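Local coordinates for protein triacylglycerol lipase (Rhizopus niveus, PDB 1LGY) that hydrolyses the ester bonds of triacylglycerols and their partial glycerides, with strong preference for positions 1 and 3, releasing fatty acids, at residues 7-11 with 12-16; 247-250 with 251-254; 163-167 with 168-172; 210-214 with 215-219. One frame throughout, in Å; residues are numbered along the deposited sequence.

Contact 1: 7-11 with 12-16; sequences VAATT and AQIQE
The carbonyl oxygen of Thr-10 takes two backbone N-H groups at once, one from Gln-13 and one from Ile-14, and this opens helix 11-26, with Thr-10 at its N-cap position. The bond from Ile-14 N to Thr-10 O, 3.1 Å long, lies in the carbonyl plane; Gln-13 N, 2.9 Å from Thr-10 O, comes instead from above that plane, 51° out of it. One step further on, Gln-15 N bonds to Thr-11 O at 2.8 Å and continues the i to i+4 pattern that Ile-14 N began. The side chain of Thr-10 makes no capping bond: its OG1 stands anti to the backbone N (chi1 -152°), while its methyl serves the packing. CG2 of Thr-10 rests 3.4 Å from CG of Gln-13, whose chain passes it at about a right angle. Threonine suits the place in that its methyl can pack on the Gln-13 chain while its hydroxyl points elsewhere.

Before the turn, residues 7-8 belong to the edge strand 6-8, which is antiparallel to strand 231-235. Ala-9 continues the backbone bonding to that strand through Val-232, and its CB faces the start of the helix, beside Ile-14. Ile-14 is the buried member of the helical segment and turns its side chain back toward Ala-9. With CG1 beside its own backbone N (chi1 -51°), it sets CG1 3.8 Å from CB of Ala-9 and its terminal CD1 3.6 Å from Ala-9 O.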
# COMPACT_ATOMS: atom_id res chain seq x y z
N VAL A 7 -20.41 0.36 -7.73
CA VAL A 7 -20.76 1.76 -7.84
C VAL A 7 -19.74 2.58 -8.59
O VAL A 7 -18.65 2.11 -8.88
CB VAL A 7 -20.94 2.42 -6.47
CG1 VAL A 7 -22.02 1.74 -5.63
CG2 VAL A 7 -19.62 2.36 -5.74
N ALA A 8 -20.10 3.79 -9.01
CA ALA A 8 -19.11 4.67 -9.57
C ALA A 8 -18.60 5.47 -8.39
O ALA A 8 -19.28 5.56 -7.35
CB ALA A 8 -19.71 5.60 -10.55
N ALA A 9 -17.40 6.05 -8.50
CA ALA A 9 -16.84 6.80 -7.40
C ALA A 9 -17.18 8.27 -7.51
O ALA A 9 -17.21 8.91 -8.55
CB ALA A 9 -15.34 6.64 -7.36
N THR A 10 -17.53 8.74 -6.33
CA THR A 10 -17.91 10.11 -6.07
C THR A 10 -16.62 10.88 -6.25
O THR A 10 -15.57 10.37 -5.87
CB THR A 10 -18.49 10.10 -4.64
OG1 THR A 10 -19.41 11.16 -4.60
CG2 THR A 10 -17.55 10.38 -3.55
N THR A 11 -16.64 12.10 -6.77
CA THR A 11 -15.37 12.74 -7.08
C THR A 11 -14.57 12.95 -5.79
O THR A 11 -13.35 12.88 -5.76
CB THR A 11 -15.66 14.07 -7.83
OG1 THR A 11 -16.05 15.04 -6.87
CG2 THR A 11 -16.81 13.94 -8.83
N ALA A 12 -15.27 13.07 -4.68
CA ALA A 12 -14.70 13.21 -3.35
C ALA A 12 -13.77 12.08 -2.96
O ALA A 12 -12.75 12.35 -2.29
CB ALA A 12 -15.82 13.26 -2.35
N GLN A 13 -14.16 10.87 -3.42
CA GLN A 13 -13.42 9.62 -3.30
C GLN A 13 -12.34 9.57 -4.35
O GLN A 13 -11.29 8.99 -4.12
CB GLN A 13 -14.22 8.37 -3.56
CG GLN A 13 -15.28 8.12 -2.54
CD GLN A 13 -16.29 7.03 -2.91
OE1 GLN A 13 -16.67 6.22 -2.06
NE2 GLN A 13 -16.80 6.97 -4.13
N ILE A 14 -12.54 10.14 -5.53
CA ILE A 14 -11.47 10.14 -6.51
C ILE A 14 -10.35 11.07 -6.10
O ILE A 14 -9.18 10.86 -6.41
CB ILE A 14 -12.02 10.56 -7.84
CG1 ILE A 14 -13.25 9.70 -8.14
CG2 ILE A 14 -10.98 10.36 -8.93
CD1 ILE A 14 -13.97 10.05 -9.45
N GLN A 15 -10.72 12.08 -5.34
CA GLN A 15 -9.78 13.01 -4.80
C GLN A 15 -9.00 12.39 -3.69
O GLN A 15 -7.80 12.62 -3.58
CB GLN A 15 -10.48 14.22 -4.26
CG GLN A 15 -10.59 15.26 -5.36
CD GLN A 15 -11.92 15.99 -5.38
OE1 GLN A 15 -12.19 16.87 -4.56
NE2 GLN A 15 -12.77 15.64 -6.35
N GLU A 16 -9.70 11.60 -2.88
CA GLU A 16 -9.04 10.96 -1.76
C GLU A 16 -8.06 9.93 -2.26
O GLU A 16 -6.94 9.89 -1.79
CB GLU A 16 -10.01 10.25 -0.86
CG GLU A 16 -9.71 10.55 0.60
CD GLU A 16 -10.00 9.41 1.60
OE1 GLU A 16 -10.86 8.53 1.34
OE2 GLU A 16 -9.34 9.41 2.66

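Contact 2: 247-250 with 251-254; sequences SIVP and FTSI
A cis peptide bond before Pro-250 folds residues 248-251 back on themselves, so that Phe-251 N reaches Ile-248 O at 2.9 Å, in the carbonyl plane and on a lone pair: a type VIa beta turn with Pro-250 as its cis third residue. Phe-251 is itself the centre of an inverse gamma turn, whose closing bond from Thr-252 N to Pro-250 O is weak, with an N-H...O angle of only 118°. The two turns overlap, sharing Pro-250 and Phe-251.

Proline suits the first bend because it accepts a cis peptide more readily than other residues, and its ring also lies alongside the phenylalanine that follows. CD of Pro-250 sits over one face of the Phe-251 ring in a CH-pi contact, 4.2 Å from the centroid and displaced toward the rim. CD2 of the same ring comes 3.1 Å from Ile-248 O, so the carbonyl that accepts the turn bond also borders the aromatic group.

Among the residues that touch, Ile-248 is the buried one. Its CG1 is placed between the backbone N and the carbonyl carbon (chi1 57°), which carries CD1 back to 3.1 Å from Phe-251 O, with OG1 of Thr-252 also beside it. CG2 of Val-249 approaches the same hydroxyl, and OG1 of Thr-252 is left buried with no polar partner in the model.

The turn lies in the loop between strands 231-235 and 259-260. Ile-248 packs on Trp-224 of strand 221-227 and on Arg-203, while Thr-252 touches Ile-205; Arg-203 and Ile-205 flank the charge-relay Asp-204 in the loop after strand 196-201.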
# COMPACT_ATOMS: atom_id res chain seq x y z
N SER A 247 -11.72 -8.71 -14.46
CA SER A 247 -12.47 -8.94 -15.68
C SER A 247 -11.64 -8.71 -16.93
O SER A 247 -11.92 -9.29 -17.98
CB SER A 247 -13.72 -8.02 -15.69
OG SER A 247 -13.43 -6.64 -15.59
N ILE A 248 -10.62 -7.86 -16.85
CA ILE A 248 -9.77 -7.64 -18.00
C ILE A 248 -8.71 -8.70 -18.20
O ILE A 248 -8.16 -8.80 -19.29
CB ILE A 248 -9.11 -6.26 -17.92
CG1 ILE A 248 -8.27 -5.92 -16.72
CG2 ILE A 248 -10.29 -5.38 -18.01
CD1 ILE A 248 -6.78 -6.26 -16.84
N VAL A 249 -8.39 -9.53 -17.20
CA VAL A 249 -7.39 -10.59 -17.33
C VAL A 249 -7.74 -11.54 -18.47
O VAL A 249 -8.94 -11.79 -18.62
CB VAL A 249 -7.37 -11.26 -15.93
CG1 VAL A 249 -6.77 -12.68 -15.92
CG2 VAL A 249 -6.50 -10.36 -15.04
N PRO A 250 -6.88 -12.12 -19.36
CA PRO A 250 -5.43 -11.97 -19.43
C PRO A 250 -4.89 -10.74 -20.13
O PRO A 250 -3.68 -10.65 -20.30
CB PRO A 250 -4.97 -13.24 -20.10
CG PRO A 250 -6.17 -14.12 -20.06
CD PRO A 250 -7.28 -13.15 -20.32
N PHE A 251 -5.74 -9.77 -20.51
CA PHE A 251 -5.34 -8.57 -21.26
C PHE A 251 -4.89 -7.59 -20.19
O PHE A 251 -5.62 -6.69 -19.73
CB PHE A 251 -6.53 -8.01 -22.07
CG PHE A 251 -7.50 -9.08 -22.57
CD1 PHE A 251 -7.01 -10.26 -23.19
CD2 PHE A 251 -8.87 -8.93 -22.32
CE1 PHE A 251 -7.91 -11.26 -23.53
CE2 PHE A 251 -9.76 -9.95 -22.68
CZ PHE A 251 -9.28 -11.12 -23.29
N THR A 252 -3.62 -7.85 -19.86
CA THR A 252 -2.93 -7.24 -18.74
C THR A 252 -1.64 -6.59 -19.25
O THR A 252 -1.10 -6.99 -20.29
CB THR A 252 -2.81 -8.45 -17.76
OG1 THR A 252 -3.66 -8.21 -16.64
CG2 THR A 252 -1.41 -8.73 -17.40
N SER A 253 -1.11 -5.60 -18.47
CA SER A 253 -0.03 -4.73 -18.91
C SER A 253 0.83 -4.16 -17.81
O SER A 253 0.30 -3.68 -16.83
CB SER A 253 -0.63 -3.56 -19.70
OG SER A 253 0.36 -2.58 -20.00
N ILE A 254 2.15 -4.14 -17.92
CA ILE A 254 2.95 -3.56 -16.85
C ILE A 254 2.98 -2.06 -16.95
O ILE A 254 3.26 -1.35 -15.98
CB ILE A 254 4.40 -4.13 -16.87
CG1 ILE A 254 5.17 -3.62 -15.67
CG2 ILE A 254 5.09 -3.77 -18.17
CD1 ILE A 254 4.77 -4.27 -14.33

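Contact 3: 163-167 with 168-172; sequences PRLSP and KNLSI
Ser-166 O and the backbone of Asn-169 and Leu-170 form the tight part of this turn, which completes the helix-to-strand link of a beta-alpha-beta crossover, from helix 146-161 into strand 170-175. Leu-170 N bonds to Ser-166 O at 2.9 Å. Asn-169 N reaches Ser-166 O at 3.1 Å, so one oxygen closes the bend with two N-H groups. Residues 166-169 form a type I beta turn, and Pro-167 suits its second position, since the ring holds phi near the -61° needed there.

The Asn-169 side chain folds inward: with CG between its own backbone N and carbonyl carbon (chi1 65°), the amide reaches back toward residues 164-166. CD1 of Leu-165 lies 3.7 Å from CG of Asn-169, the two side chains crossing at about a right angle. Leu-165 and Leu-170 are both buried but meet only loosely, CG of Leu-165 4.4 Å from CB of Leu-170.

On the exposed side the grip is slighter. Lys-168 N makes a weak bond of 3.5 Å to OG of Ser-166, and the long chain of Lys-168 then leads away from the turn. Arg-164 leads away too, to Glu-162 in a salt bridge and to Thr-132 of helix 110-133.

Leu-165 and Leu-170 both rest on Val-139 of strand 138-144; Leu-165 also touches Leu-131 of helix 110-133, and Leu-170 touches Leu-158 of helix 146-161.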
# COMPACT_ATOMS: atom_id res chain seq x y z
N PRO A 163 -1.78 -1.35 21.05
CA PRO A 163 -3.13 -1.19 21.62
C PRO A 163 -3.87 0.03 21.18
O PRO A 163 -5.06 -0.06 20.92
CB PRO A 163 -2.97 -1.17 23.11
CG PRO A 163 -1.58 -1.79 23.33
CD PRO A 163 -0.80 -1.23 22.14
N ARG A 164 -3.18 1.16 21.06
CA ARG A 164 -3.80 2.42 20.64
C ARG A 164 -4.29 2.51 19.22
O ARG A 164 -4.98 3.48 18.91
CB ARG A 164 -2.85 3.55 20.85
CG ARG A 164 -2.51 3.77 22.34
CD ARG A 164 -1.28 4.68 22.49
NE ARG A 164 -0.05 3.97 22.20
CZ ARG A 164 1.13 4.58 22.11
NH1 ARG A 164 1.28 5.89 22.29
NH2 ARG A 164 2.19 3.85 21.80
N LEU A 165 -3.95 1.59 18.30
CA LEU A 165 -4.40 1.65 16.92
C LEU A 165 -5.52 0.64 16.71
O LEU A 165 -5.58 -0.49 17.24
CB LEU A 165 -3.25 1.34 15.96
CG LEU A 165 -2.30 2.42 15.30
CD1 LEU A 165 -2.74 3.83 15.48
CD2 LEU A 165 -1.03 2.42 16.00
N SER A 166 -6.53 1.18 16.02
CA SER A 166 -7.76 0.48 15.73
C SER A 166 -8.47 1.10 14.51
O SER A 166 -7.92 2.03 13.91
CB SER A 166 -8.59 0.55 17.01
OG SER A 166 -9.49 1.66 17.07
N PRO A 167 -9.67 0.71 14.07
CA PRO A 167 -10.28 1.30 12.91
C PRO A 167 -10.55 2.76 13.02
O PRO A 167 -11.03 3.31 12.04
CB PRO A 167 -11.53 0.51 12.70
CG PRO A 167 -11.17 -0.86 13.17
CD PRO A 167 -10.39 -0.52 14.42
N LYS A 168 -10.29 3.41 14.16
CA LYS A 168 -10.56 4.85 14.34
C LYS A 168 -9.39 5.70 13.90
O LYS A 168 -9.51 6.83 13.44
CB LYS A 168 -10.85 5.22 15.83
CG LYS A 168 -12.18 4.70 16.41
CD LYS A 168 -12.18 4.73 17.95
CE LYS A 168 -12.20 6.11 18.57
NZ LYS A 168 -12.36 5.88 19.99
N ASN A 169 -8.21 5.16 14.01
CA ASN A 169 -7.08 5.94 13.64
C ASN A 169 -6.07 5.13 12.85
O ASN A 169 -4.92 5.55 12.75
CB ASN A 169 -6.57 6.48 14.93
CG ASN A 169 -6.05 5.43 15.87
OD1 ASN A 169 -5.35 5.76 16.82
ND2 ASN A 169 -6.32 4.16 15.66
N LEU A 170 -6.42 3.94 12.36
CA LEU A 170 -5.52 3.26 11.45
C LEU A 170 -6.30 3.07 10.17
O LEU A 170 -7.43 2.59 10.13
CB LEU A 170 -5.07 1.91 11.96
CG LEU A 170 -4.06 1.16 11.08
CD1 LEU A 170 -2.78 1.94 10.89
CD2 LEU A 170 -3.74 -0.13 11.76
N SER A 171 -5.66 3.55 9.11
CA SER A 171 -6.17 3.43 7.76
C SER A 171 -5.11 2.85 6.82
O SER A 171 -3.94 3.04 7.11
CB SER A 171 -6.57 4.79 7.33
OG SER A 171 -7.94 4.64 7.08
N ILE A 172 -5.38 2.17 5.70
CA ILE A 172 -4.36 1.58 4.83
C ILE A 172 -4.78 1.91 3.42
O ILE A 172 -5.93 1.65 3.11
CB ILE A 172 -4.26 0.02 4.84
CG1 ILE A 172 -3.90 -0.54 6.17
CG2 ILE A 172 -3.09 -0.39 3.94
CD1 ILE A 172 -4.20 -2.03 6.24

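Contact 4: 210-214 with 215-219; sequences PPQSF and GFLHP
This is a local turn contact in the loop that joins strands 196-201 and 221-227, where a proline-rich bend folds an aromatic ring back on to Pro-210. The ring is that of Phe-216, and CB of Pro-210 sits over one of its faces, 3.5 Å from the centroid and 17° off the normal. This CH-pi contact is close: CB of Pro-210 is 3.4 Å from CD1 of Phe-216. The compact, conformationally restricted proline ring presents its C-H groups to the aromatic face. Pro-211 O comes to the edge of the same ring, near its plane.

The backbone makes two overlapping type I beta turns, 211-214 and 212-215. Phe-214 N bonds to Pro-211 O at 3.3 Å, and Gly-215 N to Gln-212 O at 3.1 Å, the latter donor standing 69° out of the carbonyl plane. Gly-215 then has positive phi (104°), a conformation in which a CB would clash with Phe-214 O. CG of Gln-212 meets Phe-216 O at 3.5 Å. The Phe-214 ring turns away from the bend and meets Phe-95 edge-to-face.

Phe-216 also stacks with Phe-97, and Pro-210 and Phe-216 both touch His-109 of strand 107-109. The Pro-210 side chain is about 11 Å from that of Ser-145, which places the bend near, without contact to, the catalytic serine, consistent with the loops that follow the strands of an alpha/beta-hydrolase sheet.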
# COMPACT_ATOMS: atom_id res chain seq x y z
N PRO A 210 0.70 -12.62 -6.98
CA PRO A 210 0.61 -14.05 -7.29
C PRO A 210 -0.79 -14.50 -7.69
O PRO A 210 -1.74 -13.93 -7.17
CB PRO A 210 1.11 -14.65 -6.03
CG PRO A 210 2.04 -13.64 -5.46
CD PRO A 210 1.18 -12.45 -5.61
N PRO A 211 -1.07 -15.41 -8.61
CA PRO A 211 -2.46 -15.61 -9.05
C PRO A 211 -3.38 -16.44 -8.13
O PRO A 211 -2.94 -17.03 -7.12
CB PRO A 211 -2.27 -16.17 -10.48
CG PRO A 211 -0.85 -16.75 -10.55
CD PRO A 211 -0.06 -15.98 -9.50
N GLN A 212 -4.70 -16.43 -8.37
CA GLN A 212 -5.58 -17.25 -7.52
C GLN A 212 -5.35 -18.75 -7.71
O GLN A 212 -5.67 -19.54 -6.82
CB GLN A 212 -7.02 -16.98 -7.79
CG GLN A 212 -7.31 -15.55 -7.44
CD GLN A 212 -8.75 -15.18 -7.18
OE1 GLN A 212 -9.04 -14.13 -6.59
NE2 GLN A 212 -9.71 -15.98 -7.59
N SER A 213 -4.78 -19.20 -8.84
CA SER A 213 -4.54 -20.61 -8.99
C SER A 213 -3.55 -21.10 -7.96
O SER A 213 -3.72 -22.22 -7.48
CB SER A 213 -4.08 -20.90 -10.42
OG SER A 213 -2.86 -20.28 -10.71
N PHE A 214 -2.62 -20.26 -7.52
CA PHE A 214 -1.66 -20.59 -6.47
C PHE A 214 -2.11 -20.45 -5.02
O PHE A 214 -1.36 -20.72 -4.08
CB PHE A 214 -0.40 -19.76 -6.65
CG PHE A 214 0.50 -20.33 -7.73
CD1 PHE A 214 0.18 -20.16 -9.08
CD2 PHE A 214 1.64 -21.07 -7.36
CE1 PHE A 214 1.00 -20.73 -10.05
CE2 PHE A 214 2.46 -21.65 -8.34
CZ PHE A 214 2.13 -21.48 -9.69
N GLY A 215 -3.34 -19.98 -4.87
CA GLY A 215 -4.05 -19.91 -3.61
C GLY A 215 -4.11 -18.51 -3.01
O GLY A 215 -4.49 -18.36 -1.84
N PHE A 216 -3.76 -17.45 -3.72
CA PHE A 216 -3.70 -16.11 -3.13
C PHE A 216 -4.98 -15.34 -3.30
O PHE A 216 -5.61 -15.52 -4.34
CB PHE A 216 -2.58 -15.33 -3.78
CG PHE A 216 -1.20 -15.74 -3.30
CD1 PHE A 216 -0.51 -16.79 -3.91
CD2 PHE A 216 -0.57 -14.98 -2.33
CE1 PHE A 216 0.80 -17.06 -3.54
CE2 PHE A 216 0.75 -15.26 -1.96
CZ PHE A 216 1.44 -16.30 -2.57
N LEU A 217 -5.39 -14.50 -2.33
CA LEU A 217 -6.64 -13.73 -2.42
C LEU A 217 -6.49 -12.35 -1.79
O LEU A 217 -5.77 -12.22 -0.80
CB LEU A 217 -7.75 -14.48 -1.74
CG LEU A 217 -9.17 -13.88 -1.79
CD1 LEU A 217 -9.84 -14.01 -3.18
CD2 LEU A 217 -9.96 -14.59 -0.76
N HIS A 218 -7.10 -11.32 -2.37
CA HIS A 218 -6.98 -9.94 -1.93
C HIS A 218 -8.13 -9.56 -1.00
O HIS A 218 -9.27 -9.80 -1.40
CB HIS A 218 -7.12 -8.94 -3.03
CG HIS A 218 -5.95 -8.47 -3.87
ND1 HIS A 218 -4.86 -7.88 -3.49
CD2 HIS A 218 -5.95 -8.49 -5.24
CE1 HIS A 218 -4.21 -7.53 -4.56
NE2 HIS A 218 -4.88 -7.91 -5.61
N PRO A 219 -7.97 -8.95 0.18
CA PRO A 219 -9.03 -8.35 0.98
C PRO A 219 -9.18 -6.90 0.55
O PRO A 219 -8.52 -6.47 -0.41
CB PRO A 219 -8.51 -8.51 2.38
CG PRO A 219 -7.08 -8.12 2.17
CD PRO A 219 -6.73 -8.98 0.96

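From the N terminus, contact 1 comes first and joins edge strand 6-8 to helix 11-26. Contact 3 follows, closing the bend that takes helix 146-161 into strand 170-175 near the middle of the same mixed sheet. Contact 4 then shapes the loop from strand 196-201 to strand 221-227, and contact 2 closes its turns in the loop after strand 231-235. The four lie in series; none nests in or crosses another, and no two touch. Contacts 2 and 4 share one side of the chain's centre, their centres about 15 Å apart, whereas contacts 2 and 3 lie on opposite sides, about 34 Å between centres.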